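Local coordinates for DNA ligase (Enterobacteria phage T7, PDB 1A0I), which catalyses the ATP-dependent joining of breaks in DNA strands, probably serving phage DNA replication, at residues Phe267-Leu270 against Leu276-Ala279; Ala259-Val264 against Ala285-Phe290; Thr291-Glu296 against Asn319-Trp324. All coordinates share one frame; numbering follows the deposited sequence.

Contact 1. Residues Phe267-Leu270 against Leu276-Ala279; sequences FEVL and LVNA
V269 and V277 face each other as a hydrogen-bonded antiparallel pair, and both of their links are sound: V269 N reaches V277 O at 2.9 Å, and V277 N returns to V269 O at the same distance in a practically straight bond, 179° at the hydrogen. Two residues along, F267 and A279 form the next hydrogen-bonded pair, less evenly. F267 N gives a good bond to A279 O at 3.1 Å, but A279 N gives F267 O only a weak bond, bent to 124° at the hydrogen. That same F267 O also takes a weak, long bond from the side-chain ND2 of N278 and a CA-H contact from N278, so several loose donors share it. These strands form the hairpin that supplies the second and third strands of the OB fold. The other backbone edge of 267-270 is bonded to the first, long strand 242-252, through Q249 and G250 to E268 and I247 to L270. On the buried face of F267, V269, V277 and A279, CB of V269 sits 3.8 Å from CG1 of V277, and I328 lies against V269, V277 and A279. On the face of E268, L270, L276 and N278, L270 CD2 packs against L276 CD2 at 3.6 Å, while the E268 and N278 side chains cross obliquely, carboxylate and amide planes 70° apart.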
loop_
_atom_site.group_PDB
_atom_site.type_symbol
_atom_site.label_atom_id
_atom_site.label_comp_id
_atom_site.label_asym_id
_atom_site.label_seq_id
_atom_site.Cartn_x
_atom_site.Cartn_y
_atom_site.Cartn_z
ATOM N N PHE A 267 -3.723 -5.103 22.842
ATOM C CA PHE A 267 -3.517 -4.763 24.243
ATOM C C PHE A 267 -4.325 -3.601 24.815
ATOM O O PHE A 267 -4.840 -2.711 24.133
ATOM C CB PHE A 267 -2.052 -4.458 24.469
ATOM C CG PHE A 267 -1.169 -5.602 24.044
ATOM C CD1 PHE A 267 -1.294 -6.839 24.663
ATOM C CD2 PHE A 267 -0.253 -5.414 23.020
ATOM C CE1 PHE A 267 -0.486 -7.898 24.259
ATOM C CE2 PHE A 267 0.545 -6.474 22.618
ATOM C CZ PHE A 267 0.434 -7.710 23.242
ATOM N N GLU A 268 -4.462 -3.617 26.128
ATOM C CA GLU A 268 -5.063 -2.520 26.860
ATOM C C GLU A 268 -3.839 -1.645 27.036
ATOM O O GLU A 268 -2.828 -2.130 27.583
ATOM C CB GLU A 268 -5.573 -2.999 28.215
ATOM C CG GLU A 268 -7.056 -2.900 28.556
ATOM C CD GLU A 268 -7.537 -1.486 28.893
ATOM O OE1 GLU A 268 -7.300 -0.583 28.093
ATOM O OE2 GLU A 268 -8.153 -1.284 29.940
ATOM N N VAL A 269 -3.826 -0.420 26.506
ATOM C CA VAL A 269 -2.656 0.418 26.668
ATOM C C VAL A 269 -3.012 1.737 27.352
ATOM O O VAL A 269 -3.872 2.542 26.956
ATOM C CB VAL A 269 -1.982 0.641 25.263
ATOM C CG1 VAL A 269 -0.748 1.529 25.388
ATOM C CG2 VAL A 269 -1.494 -0.698 24.703
ATOM N N LEU A 270 -2.328 1.888 28.496
ATOM C CA LEU A 270 -2.482 3.074 29.322
ATOM C C LEU A 270 -1.554 4.086 28.681
ATOM O O LEU A 270 -0.338 3.897 28.568
ATOM C CB LEU A 270 -2.028 2.849 30.776
ATOM C CG LEU A 270 -2.282 3.867 31.930
ATOM C CD1 LEU A 270 -1.186 4.931 31.987
ATOM C CD2 LEU A 270 -3.662 4.487 31.751
ATOM N N LEU A 276 -7.099 5.089 28.534
ATOM C CA LEU A 276 -6.944 3.677 28.285
ATOM C C LEU A 276 -7.439 3.510 26.852
ATOM O O LEU A 276 -8.563 3.901 26.502
ATOM C CB LEU A 276 -7.776 2.939 29.335
ATOM C CG LEU A 276 -7.032 2.863 30.686
ATOM C CD1 LEU A 276 -7.990 2.417 31.765
ATOM C CD2 LEU A 276 -5.849 1.904 30.584
ATOM N N VAL A 277 -6.517 3.087 25.988
ATOM C CA VAL A 277 -6.765 2.878 24.578
ATOM C C VAL A 277 -6.635 1.400 24.240
ATOM O O VAL A 277 -5.677 0.736 24.657
ATOM C CB VAL A 277 -5.746 3.748 23.759
ATOM C CG1 VAL A 277 -4.355 3.119 23.633
ATOM C CG2 VAL A 277 -6.329 3.952 22.375
ATOM N N ASN A 278 -7.543 0.807 23.473
ATOM C CA ASN A 278 -7.327 -0.579 23.097
ATOM C C ASN A 278 -6.756 -0.654 21.701
ATOM O O ASN A 278 -7.431 -0.544 20.679
ATOM C CB ASN A 278 -8.628 -1.374 23.195
ATOM C CG ASN A 278 -8.892 -1.743 24.658
ATOM O OD1 ASN A 278 -10.038 -1.784 25.071
ATOM N ND2 ASN A 278 -7.939 -2.016 25.529
ATOM N N ALA A 279 -5.430 -0.730 21.722
ATOM C CA ALA A 279 -4.586 -0.812 20.548
ATOM C C ALA A 279 -4.706 -2.176 19.922
ATOM O O ALA A 279 -4.096 -3.133 20.424
ATOM C CB ALA A 279 -3.125 -0.643 20.895
#

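Contact 2. Residues Ala259-Val264 against Ala285-Phe290; sequences ANEGKV and ALMDEF
M287 reaches from the helix across to E261 and V264, and shares the contact about equally with V264. Its CB lies 3.5 Å from the carbonyl O of V264. The next atom, CG, stands anti to the carbonyl carbon of M287 (chi1 -83°) and is set still closer to that oxygen, which also receives a CA-H contact from M287 itself. Continuing outward on an extended chi2, SD comes to 3.7 Å from CG of E261, the two side chains crossing at about a right angle. A bend at chi3 then carries CE past the sulfur, 4.4 Å from the same E261 CG. The thioether thus lies against the aliphatic part of the glutamate, whose carboxylate continues toward a long, weak ion pair with R284. Beside this arm, V264 sends CG1 to the helix backbone, 3.8 Å from C of F290 and 4.0 Å from its CB, while the F290 ring leads away to meet F267, Y321 and F344. I282 touches M287 too, and W253 touches V264. The joining is made by van der Waals packing and a CA-H...O contact on the V264 carbonyl. It is the arrangement of an OB fold, in which the helix between the third and fourth strands lies across one end of the barrel, here held also by the loop joining the first two strands.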
loop_
_atom_site.group_PDB
_atom_site.type_symbol
_atom_site.label_atom_id
_atom_site.label_comp_id
_atom_site.label_asym_id
_atom_site.label_seq_id
_atom_site.Cartn_x
_atom_site.Cartn_y
_atom_site.Cartn_z
ATOM N N ALA A 259 -17.532 -12.685 15.320
ATOM C CA ALA A 259 -16.305 -12.361 14.571
ATOM C C ALA A 259 -15.093 -13.297 14.561
ATOM O O ALA A 259 -14.743 -13.949 15.524
ATOM C CB ALA A 259 -15.720 -11.012 14.998
ATOM N N ASN A 260 -14.552 -13.407 13.352
ATOM C CA ASN A 260 -13.238 -13.937 12.976
ATOM C C ASN A 260 -12.278 -14.502 14.017
ATOM O O ASN A 260 -11.698 -15.576 13.851
ATOM C CB ASN A 260 -12.454 -12.859 12.245
ATOM C CG ASN A 260 -12.261 -12.848 10.736
ATOM O OD1 ASN A 260 -11.188 -13.103 10.161
ATOM N ND2 ASN A 260 -13.323 -12.497 10.017
ATOM N N GLU A 261 -12.056 -13.730 15.071
ATOM C CA GLU A 261 -11.064 -14.056 16.053
ATOM C C GLU A 261 -11.640 -14.720 17.295
ATOM O O GLU A 261 -12.665 -14.331 17.855
ATOM C CB GLU A 261 -10.343 -12.770 16.416
ATOM C CG GLU A 261 -9.483 -12.119 15.316
ATOM C CD GLU A 261 -10.218 -11.223 14.319
ATOM O OE1 GLU A 261 -11.107 -10.486 14.744
ATOM O OE2 GLU A 261 -9.922 -11.290 13.115
ATOM N N GLY A 262 -10.941 -15.746 17.759
ATOM C CA GLY A 262 -11.293 -16.380 19.012
ATOM C C GLY A 262 -10.146 -16.190 19.998
ATOM O O GLY A 262 -10.180 -16.787 21.072
ATOM N N LYS A 263 -9.077 -15.439 19.666
ATOM C CA LYS A 263 -7.911 -15.196 20.514
ATOM C C LYS A 263 -7.181 -13.869 20.151
ATOM O O LYS A 263 -7.184 -13.497 18.989
ATOM C CB LYS A 263 -6.978 -16.419 20.394
ATOM C CG LYS A 263 -7.316 -17.640 21.283
ATOM C CD LYS A 263 -6.515 -18.879 20.868
ATOM C CE LYS A 263 -6.733 -20.084 21.778
ATOM N NZ LYS A 263 -7.956 -20.817 21.477
ATOM N N VAL A 264 -6.536 -13.236 21.146
ATOM C CA VAL A 264 -5.900 -11.917 21.260
ATOM C C VAL A 264 -5.404 -11.130 20.068
ATOM O O VAL A 264 -4.354 -11.317 19.448
ATOM C CB VAL A 264 -4.746 -12.040 22.391
ATOM C CG1 VAL A 264 -3.759 -13.107 22.060
ATOM C CG2 VAL A 264 -3.963 -10.755 22.540
ATOM N N ALA A 285 -0.612 -12.588 12.136
ATOM C CA ALA A 285 0.630 -13.238 12.506
ATOM C C ALA A 285 1.002 -12.785 13.918
ATOM O O ALA A 285 1.313 -13.605 14.773
ATOM C CB ALA A 285 1.740 -12.847 11.528
ATOM N N LEU A 286 0.855 -11.506 14.254
ATOM C CA LEU A 286 1.130 -11.061 15.602
ATOM C C LEU A 286 0.030 -11.588 16.543
ATOM O O LEU A 286 0.335 -11.998 17.653
ATOM C CB LEU A 286 1.198 -9.563 15.552
ATOM C CG LEU A 286 2.384 -8.818 16.139
ATOM C CD1 LEU A 286 3.683 -9.401 15.631
ATOM C CD2 LEU A 286 2.271 -7.354 15.755
ATOM N N MET A 287 -1.249 -11.641 16.152
ATOM C CA MET A 287 -2.326 -12.245 16.954
ATOM C C MET A 287 -2.030 -13.666 17.410
ATOM O O MET A 287 -1.984 -13.935 18.610
ATOM C CB MET A 287 -3.634 -12.368 16.204
ATOM C CG MET A 287 -4.568 -11.190 16.117
ATOM S SD MET A 287 -5.869 -11.501 14.899
ATOM C CE MET A 287 -5.892 -9.901 14.175
ATOM N N ASP A 288 -1.739 -14.564 16.467
ATOM C CA ASP A 288 -1.497 -15.965 16.754
ATOM C C ASP A 288 -0.192 -16.129 17.505
ATOM O O ASP A 288 -0.087 -17.038 18.307
ATOM C CB ASP A 288 -1.520 -16.735 15.418
ATOM C CG ASP A 288 -2.926 -16.693 14.772
ATOM O OD1 ASP A 288 -3.817 -17.426 15.198
ATOM O OD2 ASP A 288 -3.168 -15.902 13.859
ATOM N N GLU A 289 0.811 -15.247 17.392
ATOM C CA GLU A 289 2.078 -15.307 18.134
ATOM C C GLU A 289 1.833 -14.918 19.602
ATOM O O GLU A 289 2.197 -15.645 20.533
ATOM C CB GLU A 289 3.067 -14.342 17.496
ATOM C CG GLU A 289 4.551 -14.528 17.753
ATOM C CD GLU A 289 5.383 -13.311 17.326
ATOM O OE1 GLU A 289 5.408 -12.299 18.043
ATOM O OE2 GLU A 289 6.018 -13.384 16.273
ATOM N N PHE A 290 1.124 -13.807 19.837
ATOM C CA PHE A 290 0.742 -13.344 21.170
ATOM C C PHE A 290 -0.154 -14.319 21.927
ATOM O O PHE A 290 -0.013 -14.441 23.150
ATOM C CB PHE A 290 0.011 -12.005 21.086
ATOM C CG PHE A 290 0.872 -10.840 20.648
ATOM C CD1 PHE A 290 2.265 -10.933 20.635
ATOM C CD2 PHE A 290 0.246 -9.665 20.266
ATOM C CE1 PHE A 290 3.035 -9.846 20.248
ATOM C CE2 PHE A 290 1.018 -8.577 19.878
ATOM C CZ PHE A 290 2.405 -8.670 19.874
#

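Contact 3. Residues Thr291-Glu296 against Asn319-Trp324; sequences TETVKE and NPYDGW
T293 presses its methyl into the corner between P320 and Y321, and this is the close-packed part of the contact. With CG2 anti to the backbone N, the methyl faces the loop, 3.6 Å from CG of P320 and 3.6 Å from CZ of Y321, approaching the phenol ring obliquely. P320 CG also rests 3.5 Å from the carbonyl O of T293, and the proline's CD lies 4.1 Å from CG2 of V294, the next residue of the helix. The proline centres an inverse gamma turn, with Y321 N bonded to N319 O, which also accepts from D322 N. Behind it the Y321 ring lies nearly parallel to F347 and meets F290 edge-to-face. The outer sides are looser. On the helix flank turned from the loop, K295 NZ pairs with E292 OE2 at 2.7 Å; at the loop's far end D322 and G323 are exposed, in a type II turn closed by W324 N to Y321 O, with G323 taking the positive phi. With T293 OG1 bonded to E289 O within its own helix and the loop's backbone bonds turned inward, what joins helix to loop is chiefly apolar burial, dependent on shape more than on directed bonds.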
loop_
_atom_site.group_PDB
_atom_site.type_symbol
_atom_site.label_atom_id
_atom_site.label_comp_id
_atom_site.label_asym_id
_atom_site.label_seq_id
_atom_site.Cartn_x
_atom_site.Cartn_y
_atom_site.Cartn_z
ATOM N N THR A 291 -1.094 -15.007 21.273
ATOM C CA THR A 291 -1.920 -15.992 21.956
ATOM C C THR A 291 -1.064 -17.141 22.408
ATOM O O THR A 291 -1.220 -17.472 23.579
ATOM C CB THR A 291 -3.022 -16.615 21.105
ATOM O OG1 THR A 291 -3.662 -15.681 20.252
ATOM C CG2 THR A 291 -4.016 -17.194 22.084
ATOM N N GLU A 292 -0.178 -17.766 21.630
ATOM C CA GLU A 292 0.691 -18.848 22.070
ATOM C C GLU A 292 1.409 -18.436 23.317
ATOM O O GLU A 292 1.250 -19.130 24.322
ATOM C CB GLU A 292 1.705 -19.195 20.977
ATOM C CG GLU A 292 1.394 -20.550 20.348
ATOM C CD GLU A 292 -0.071 -20.802 19.970
ATOM O OE1 GLU A 292 -0.578 -20.302 18.974
ATOM O OE2 GLU A 292 -0.726 -21.547 20.693
ATOM N N THR A 293 2.053 -17.274 23.329
ATOM C CA THR A 293 2.661 -16.747 24.533
ATOM C C THR A 293 1.645 -16.682 25.701
ATOM O O THR A 293 1.924 -17.167 26.811
ATOM C CB THR A 293 3.238 -15.362 24.144
ATOM O OG1 THR A 293 3.940 -15.567 22.924
ATOM C CG2 THR A 293 4.221 -14.797 25.148
ATOM N N VAL A 294 0.433 -16.155 25.486
ATOM C CA VAL A 294 -0.585 -16.143 26.528
ATOM C C VAL A 294 -0.951 -17.577 26.903
ATOM O O VAL A 294 -0.942 -17.943 28.074
ATOM C CB VAL A 294 -1.795 -15.330 25.988
ATOM C CG1 VAL A 294 -3.017 -15.427 26.861
ATOM C CG2 VAL A 294 -1.374 -13.877 25.957
ATOM N N LYS A 295 -1.079 -18.485 25.949
ATOM C CA LYS A 295 -1.522 -19.839 26.182
ATOM C C LYS A 295 -0.512 -20.600 26.996
ATOM O O LYS A 295 -0.932 -21.297 27.911
ATOM C CB LYS A 295 -1.770 -20.544 24.844
ATOM C CG LYS A 295 -2.264 -21.979 24.929
ATOM C CD LYS A 295 -2.823 -22.394 23.584
ATOM C CE LYS A 295 -2.191 -23.675 23.048
ATOM N NZ LYS A 295 -2.017 -23.694 21.596
ATOM N N GLU A 296 0.779 -20.395 26.797
ATOM C CA GLU A 296 1.807 -21.143 27.501
ATOM C C GLU A 296 2.011 -20.708 28.939
ATOM O O GLU A 296 2.103 -21.516 29.876
ATOM C CB GLU A 296 3.125 -21.004 26.767
ATOM C CG GLU A 296 3.970 -22.262 26.860
ATOM C CD GLU A 296 3.562 -23.398 25.908
ATOM O OE1 GLU A 296 2.375 -23.576 25.596
ATOM O OE2 GLU A 296 4.482 -24.113 25.489
ATOM N N ASN A 319 -1.017 -12.864 31.585
ATOM C CA ASN A 319 -0.647 -12.072 30.423
ATOM C C ASN A 319 0.853 -11.882 30.554
ATOM O O ASN A 319 1.292 -11.012 31.316
ATOM C CB ASN A 319 -1.334 -10.690 30.427
ATOM C CG ASN A 319 -0.709 -9.578 29.578
ATOM O OD1 ASN A 319 -0.954 -8.412 29.853
ATOM N ND2 ASN A 319 0.105 -9.785 28.542
ATOM N N PRO A 320 1.708 -12.620 29.842
ATOM C CA PRO A 320 3.161 -12.462 29.917
ATOM C C PRO A 320 3.684 -11.222 29.193
ATOM O O PRO A 320 4.586 -11.318 28.366
ATOM C CB PRO A 320 3.664 -13.761 29.350
ATOM C CG PRO A 320 2.660 -14.052 28.273
ATOM C CD PRO A 320 1.346 -13.730 28.966
ATOM N N TYR A 321 3.042 -10.082 29.441
ATOM C CA TYR A 321 3.297 -8.789 28.831
ATOM C C TYR A 321 2.746 -7.718 29.760
ATOM O O TYR A 321 3.029 -6.570 29.442
ATOM C CB TYR A 321 2.596 -8.537 27.432
ATOM C CG TYR A 321 2.922 -9.486 26.280
ATOM C CD1 TYR A 321 4.097 -9.372 25.529
ATOM C CD2 TYR A 321 2.066 -10.548 26.036
ATOM C CE1 TYR A 321 4.419 -10.322 24.549
ATOM C CE2 TYR A 321 2.375 -11.499 25.071
ATOM C CZ TYR A 321 3.545 -11.381 24.336
ATOM O OH TYR A 321 3.797 -12.329 23.372
ATOM N N ASP A 322 1.977 -7.921 30.854
ATOM C CA ASP A 322 1.494 -6.791 31.667
ATOM C C ASP A 322 2.684 -5.944 32.101
ATOM O O ASP A 322 3.786 -6.459 32.331
ATOM C CB ASP A 322 0.736 -7.259 32.939
ATOM C CG ASP A 322 -0.004 -6.152 33.731
ATOM O OD1 ASP A 322 0.196 -4.948 33.552
ATOM O OD2 ASP A 322 -0.844 -6.428 34.584
ATOM N N GLY A 323 2.508 -4.632 32.017
ATOM C CA GLY A 323 3.529 -3.686 32.421
ATOM C C GLY A 323 4.519 -3.370 31.309
ATOM O O GLY A 323 5.272 -2.395 31.388
ATOM N N TRP A 324 4.536 -4.175 30.235
ATOM C CA TRP A 324 5.434 -3.986 29.111
ATOM C C TRP A 324 5.203 -2.656 28.453
ATOM O O TRP A 324 4.133 -2.420 27.906
ATOM C CB TRP A 324 5.198 -5.078 28.105
ATOM C CG TRP A 324 6.482 -5.679 27.564
ATOM C CD1 TRP A 324 7.425 -4.894 26.953
ATOM C CD2 TRP A 324 6.833 -6.998 27.571
ATOM N NE1 TRP A 324 8.368 -5.724 26.564
ATOM C CE2 TRP A 324 8.065 -6.985 26.903
ATOM C CE3 TRP A 324 6.305 -8.185 28.026
ATOM C CZ2 TRP A 324 8.777 -8.165 26.688
ATOM C CZ3 TRP A 324 6.998 -9.368 27.817
ATOM C CH2 TRP A 324 8.225 -9.362 27.156
#

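How the contacts relate
From the N-terminal side of this OB domain, the chain first leaves strand 242-252 through the loop 259-264, which contact 2 later ties to helix 285-298. Within that span the chain makes strands 266-270 and 276-279, so the short hairpin of contact 1 closes entirely inside the longer loop of contact 2. Contact 3 follows in series: after the helix, a long excursion comes back at 319-324 against the helix's second half, just ahead of strand 325-330. The shared helix joins contacts 2 and 3, with T291 touching K263 and V264. F267 of contact 1, F290 of contact 2 and Y321 of contact 3 bring their rings together, linking sheet, helix and returning loop.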